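Side-chain contacts in periplasmic solute binding protein (Candidatus liberibacter, PDB 4CL2), which binds manganese and zinc ions and, as a periplasmic solute-binding protein, probably delivers them to a membrane transporter for uptake: residues A[19-24]-A[116-121]; A[58-63]-A[106-111]. One frame throughout, in Å; residues are numbered along the deposited sequence.

Contact 1 (A[19-24]-A[116-121]); sequences QNIAKD and IYIENI
N120 ND2 is gripped by two backbone carbonyls, V84 O and D86 O. These bonds fix N120, which lies on the same helix turn as I118 and I121, to the loop after strand 80-83. N120 itself points away from the contact. The contact proper is apolar and depends on one methyl group. I21 CD1 reaches across from the last turn of helix 12-22 and meets helix 111-128 beside two isoleucines. I21 CD1 lies 3.7 Å from I121 CG2. I21 CD1 is 4.0 Å from I118 CG2. It also touches backbone, with I21 CD1 3.6 Å from I118 O. That carbonyl approach is van der Waals contact only. The side chains of I21 and I121 cross at about a right angle, so I21 meets I121 with its end rather than along its length. CG1 of I21 stands beside the backbone N and anti to the carbonyl carbon (chi1 -59°), and the extended second torsion carries CD1 out to the neighbouring helix. The CG2 branch of I118, and CB with CG2 of I121, receive the methyl together with the carbonyl of I118. All three isoleucines are buried, but the shared surface is small.

Just beyond the contact, helix 12-22 ends. K23 N still bonds Q19 O at 2.9 Å, and K23 then leaves helical geometry with positive phi. Q19 NE2 donates to D24 OD1 over 3.2 Å, which ties the last helical turn to the following loop.

The contact joins two helices of the N-terminal lobe. I118 and I121 also pack on I17 of helix 12-22, and I21 also meets L125 of helix 111-128. On another side I118 touches Y143 and S144 of helix 133-158, whose N139 ND2 bonds I21 O.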
# COMPACT_ATOMS: atom_id res chain seq x y z
N GLN A 19 -2.65 10.29 10.56
CA GLN A 19 -3.79 10.89 11.24
C GLN A 19 -4.28 10.04 12.36
O GLN A 19 -4.69 10.57 13.39
CB GLN A 19 -4.92 11.16 10.24
CG GLN A 19 -6.17 11.80 10.82
CD GLN A 19 -5.93 13.20 11.40
OE1 GLN A 19 -5.04 13.93 11.00
NE2 GLN A 19 -6.71 13.54 12.40
N ASN A 20 -4.24 8.73 12.22
CA ASN A 20 -4.71 7.89 13.32
C ASN A 20 -3.76 7.85 14.50
O ASN A 20 -4.17 7.60 15.65
CB ASN A 20 -4.95 6.49 12.81
CG ASN A 20 -6.29 6.36 12.17
OD1 ASN A 20 -7.33 6.26 12.84
ND2 ASN A 20 -6.30 6.45 10.86
N ILE A 21 -2.48 8.10 14.26
CA ILE A 21 -1.51 8.13 15.35
C ILE A 21 -1.49 9.51 16.00
O ILE A 21 -1.35 9.62 17.21
CB ILE A 21 -0.13 7.66 14.86
CG1 ILE A 21 -0.19 6.20 14.28
CG2 ILE A 21 0.93 7.76 15.94
CD1 ILE A 21 0.90 5.96 13.28
N ALA A 22 -1.60 10.58 15.21
CA ALA A 22 -1.44 11.91 15.75
C ALA A 22 -2.73 12.51 16.27
O ALA A 22 -2.70 13.32 17.17
CB ALA A 22 -0.87 12.79 14.69
N LYS A 23 -3.87 12.09 15.74
CA LYS A 23 -5.18 12.60 16.14
C LYS A 23 -5.21 14.09 16.37
O LYS A 23 -5.63 14.56 17.43
CB LYS A 23 -5.67 11.93 17.38
CG LYS A 23 -5.86 10.48 17.18
CD LYS A 23 -6.39 9.91 18.46
CE LYS A 23 -7.24 8.70 18.18
NZ LYS A 23 -8.25 8.62 19.26
N ASP A 24 -4.77 14.83 15.40
CA ASP A 24 -4.88 16.33 15.59
C ASP A 24 -3.89 17.01 16.55
O ASP A 24 -3.93 18.26 16.68
CB ASP A 24 -6.30 16.82 15.93
CG ASP A 24 -7.34 16.41 14.89
OD1 ASP A 24 -7.06 16.41 13.66
OD2 ASP A 24 -8.47 16.12 15.30
N ILE A 116 4.59 -2.15 11.31
CA ILE A 116 5.89 -1.48 11.11
C ILE A 116 5.71 -0.03 10.61
O ILE A 116 6.40 0.87 11.13
CB ILE A 116 6.77 -2.30 10.13
CG1 ILE A 116 7.06 -3.63 10.80
CG2 ILE A 116 8.02 -1.50 9.79
CD1 ILE A 116 7.74 -4.61 9.86
N TYR A 117 4.80 0.20 9.68
CA TYR A 117 4.43 1.57 9.25
C TYR A 117 4.03 2.39 10.48
O TYR A 117 4.52 3.51 10.71
CB TYR A 117 3.29 1.60 8.24
CG TYR A 117 3.67 1.36 6.79
CD1 TYR A 117 4.12 0.13 6.33
CD2 TYR A 117 3.57 2.38 5.84
CE1 TYR A 117 4.43 -0.11 4.99
CE2 TYR A 117 3.91 2.14 4.52
CZ TYR A 117 4.35 0.95 4.08
OH TYR A 117 4.68 0.68 2.75
N ILE A 118 3.16 1.83 11.28
CA ILE A 118 2.65 2.54 12.48
C ILE A 118 3.79 2.86 13.43
O ILE A 118 3.88 3.99 13.92
CB ILE A 118 1.54 1.69 13.14
CG1 ILE A 118 0.30 1.68 12.24
CG2 ILE A 118 1.22 2.22 14.54
CD1 ILE A 118 -0.69 0.60 12.59
N GLU A 119 4.65 1.87 13.72
CA GLU A 119 5.76 2.03 14.66
C GLU A 119 6.72 3.10 14.17
O GLU A 119 7.18 3.95 14.95
CB GLU A 119 6.47 0.70 14.92
CG GLU A 119 7.77 0.87 15.67
CD GLU A 119 7.63 1.51 17.04
OE1 GLU A 119 6.48 1.62 17.57
OE2 GLU A 119 8.67 1.96 17.57
N ASN A 120 7.08 3.06 12.87
CA ASN A 120 8.04 4.04 12.38
C ASN A 120 7.43 5.43 12.43
O ASN A 120 8.16 6.43 12.66
CB ASN A 120 8.44 3.70 10.93
CG ASN A 120 9.43 2.55 10.90
OD1 ASN A 120 10.15 2.36 11.87
ND2 ASN A 120 9.44 1.78 9.85
N ILE A 121 6.13 5.55 12.19
CA ILE A 121 5.49 6.87 12.20
C ILE A 121 5.38 7.36 13.67
O ILE A 121 5.63 8.54 13.96
CB ILE A 121 4.15 6.87 11.45
CG1 ILE A 121 4.42 6.70 9.95
CG2 ILE A 121 3.37 8.19 11.65
CD1 ILE A 121 3.21 6.35 9.13

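Contact 2 (A[58-63]-A[106-111]). With MN (manganese (II) ion), chain L.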
# COMPACT_ATOMS: atom_id res chain seq x y z
N LEU A 58 7.04 12.35 5.56
CA LEU A 58 6.96 10.90 5.69
C LEU A 58 6.77 10.26 4.30
O LEU A 58 5.77 10.50 3.62
CB LEU A 58 5.81 10.53 6.58
CG LEU A 58 5.80 11.07 8.00
CD1 LEU A 58 4.48 10.64 8.68
CD2 LEU A 58 7.05 10.57 8.75
N CYS A 59 7.77 9.51 3.89
CA CYS A 59 7.79 8.85 2.56
C CYS A 59 7.67 7.33 2.77
O CYS A 59 8.12 6.79 3.77
CB CYS A 59 9.09 9.12 1.80
SG CYS A 59 9.11 10.84 1.16
N ASN A 60 7.18 6.66 1.73
CA ASN A 60 7.18 5.22 1.66
C ASN A 60 8.53 4.63 1.47
O ASN A 60 8.87 3.55 2.06
CB ASN A 60 6.36 4.76 0.45
CG ASN A 60 5.97 3.28 0.56
OD1 ASN A 60 5.10 2.92 1.36
ND2 ASN A 60 6.55 2.47 -0.30
N GLY A 61 9.35 5.29 0.67
CA GLY A 61 10.55 4.67 0.15
C GLY A 61 10.21 3.53 -0.76
O GLY A 61 9.11 3.51 -1.37
N LEU A 62 11.14 2.57 -0.90
CA LEU A 62 11.04 1.50 -1.90
C LEU A 62 10.76 2.07 -3.30
O LEU A 62 9.95 1.55 -4.06
CB LEU A 62 10.02 0.45 -1.46
CG LEU A 62 10.26 -0.13 -0.07
CD1 LEU A 62 9.06 -1.01 0.36
CD2 LEU A 62 11.57 -0.88 0.16
N HIS A 63 11.39 3.23 -3.54
CA HIS A 63 11.30 3.99 -4.76
C HIS A 63 9.92 4.54 -5.12
O HIS A 63 9.76 4.98 -6.27
CB HIS A 63 11.86 3.17 -5.95
CG HIS A 63 13.32 2.94 -5.86
ND1 HIS A 63 14.07 2.47 -6.91
CD2 HIS A 63 14.20 3.15 -4.84
CE1 HIS A 63 15.34 2.41 -6.56
NE2 HIS A 63 15.45 2.83 -5.31
N HIS A 106 4.94 -1.88 -2.66
CA HIS A 106 3.62 -2.10 -2.09
C HIS A 106 3.66 -2.79 -0.71
O HIS A 106 2.84 -3.67 -0.43
CB HIS A 106 2.75 -2.93 -2.99
CG HIS A 106 2.52 -2.29 -4.33
ND1 HIS A 106 3.30 -2.60 -5.43
CD2 HIS A 106 1.54 -1.46 -4.76
CE1 HIS A 106 2.84 -1.93 -6.49
NE2 HIS A 106 1.78 -1.24 -6.11
N ALA A 107 4.55 -2.33 0.13
CA ALA A 107 4.80 -3.00 1.44
C ALA A 107 3.63 -2.84 2.39
O ALA A 107 3.49 -3.67 3.34
CB ALA A 107 6.07 -2.40 2.07
N TRP A 108 2.78 -1.85 2.18
CA TRP A 108 1.61 -1.64 3.04
C TRP A 108 0.50 -2.69 2.97
O TRP A 108 -0.35 -2.70 3.84
CB TRP A 108 0.99 -0.24 2.82
CG TRP A 108 0.48 -0.03 1.43
CD1 TRP A 108 -0.74 -0.44 0.94
CD2 TRP A 108 1.20 0.49 0.31
NE1 TRP A 108 -0.84 -0.13 -0.41
CE2 TRP A 108 0.34 0.41 -0.82
CE3 TRP A 108 2.48 1.04 0.15
CZ2 TRP A 108 0.71 0.90 -2.06
CZ3 TRP A 108 2.86 1.53 -1.07
CH2 TRP A 108 1.98 1.46 -2.20
N MET A 109 0.57 -3.55 1.96
CA MET A 109 -0.44 -4.60 1.76
C MET A 109 -0.01 -5.85 2.55
O MET A 109 0.48 -6.82 2.00
CB MET A 109 -0.66 -4.94 0.29
CG MET A 109 -1.19 -3.81 -0.53
SD MET A 109 -2.76 -3.15 -0.01
CE MET A 109 -3.85 -4.58 -0.10
N SER A 110 -0.07 -5.74 3.86
CA SER A 110 0.45 -6.74 4.76
C SER A 110 0.06 -6.34 6.17
O SER A 110 0.16 -5.18 6.58
CB SER A 110 1.99 -6.87 4.65
OG SER A 110 2.65 -7.36 5.80
N LEU A 111 -0.33 -7.34 6.94
CA LEU A 111 -0.74 -7.13 8.34
C LEU A 111 0.52 -6.86 9.16
O LEU A 111 0.56 -5.92 9.95
CB LEU A 111 -1.54 -8.36 8.87
CG LEU A 111 -1.86 -8.30 10.40
CD1 LEU A 111 -2.64 -7.06 10.67
CD2 LEU A 111 -2.67 -9.57 10.67
MN MN L . 1.20 0.63 -7.51
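N60 and L62 follow the C-terminal end of strand 56-59 and meet A107 and W108 inside a type I beta turn, H106 to M109. The turn is part of the metal cleft of this family 9 solute-binding protein.

The tight part is N60 against W108. The amide of N60 comes up to the edge of the indole, its plane turned 75° from the ring, and OD1 of N60 sits 3.4 Å from W108 CE3. Polar bonds hold this amide at both ends. OD1 is hydrogen-bonded to Y117 OH, and N60 ND2 donates to G61 O at 3.0 Å, from above the carbonyl plane. N60 CG is anti to the backbone N (chi1 -163°), which directs the amide at the indole. The ring is held as well. H106 CA covers part of one face, and NE1 bonds V246 O. The ring also lies near the metal ligand D247.

The looser side is L62 against A107. Here one methyl meets another, L62 CD1 to A107 CB at 3.7 Å. L62 is partly exposed, and the next residue, H63, is exposed and turns to E102 and P103 instead.

H106 starts the turn. Its CB leaves the backbone away from 58-63, and its NE2 binds the manganese. N104 OD1 bonds its ND1 and so helps fix the imidazole. E172 and D247 complete the protein ligands seen here, and H106 NE2 lies 2.4 Å from the manganese ion.

How the contacts relate
From the N terminus the chain runs through strand 6-9 and helix 12-22, where contact 1 begins. It then passes through strand 27-30 and helix 45-53 to strand 56-59, where contact 2 begins. Contact 2 closes first, at segment 106-111, which holds the turn H106 to M109, after strand 80-83. Helix 111-128 follows at once and closes contact 1. Contact 2 is therefore nested inside the loop of contact 1, and their centres lie about 14 Å apart. Contact 1 ties two helices together, whereas contact 2 ties the end of a sheet strand to the metal-binding turn. Helix 111-128 bridges them: Y117 packs on A107, and I121 packs on L58.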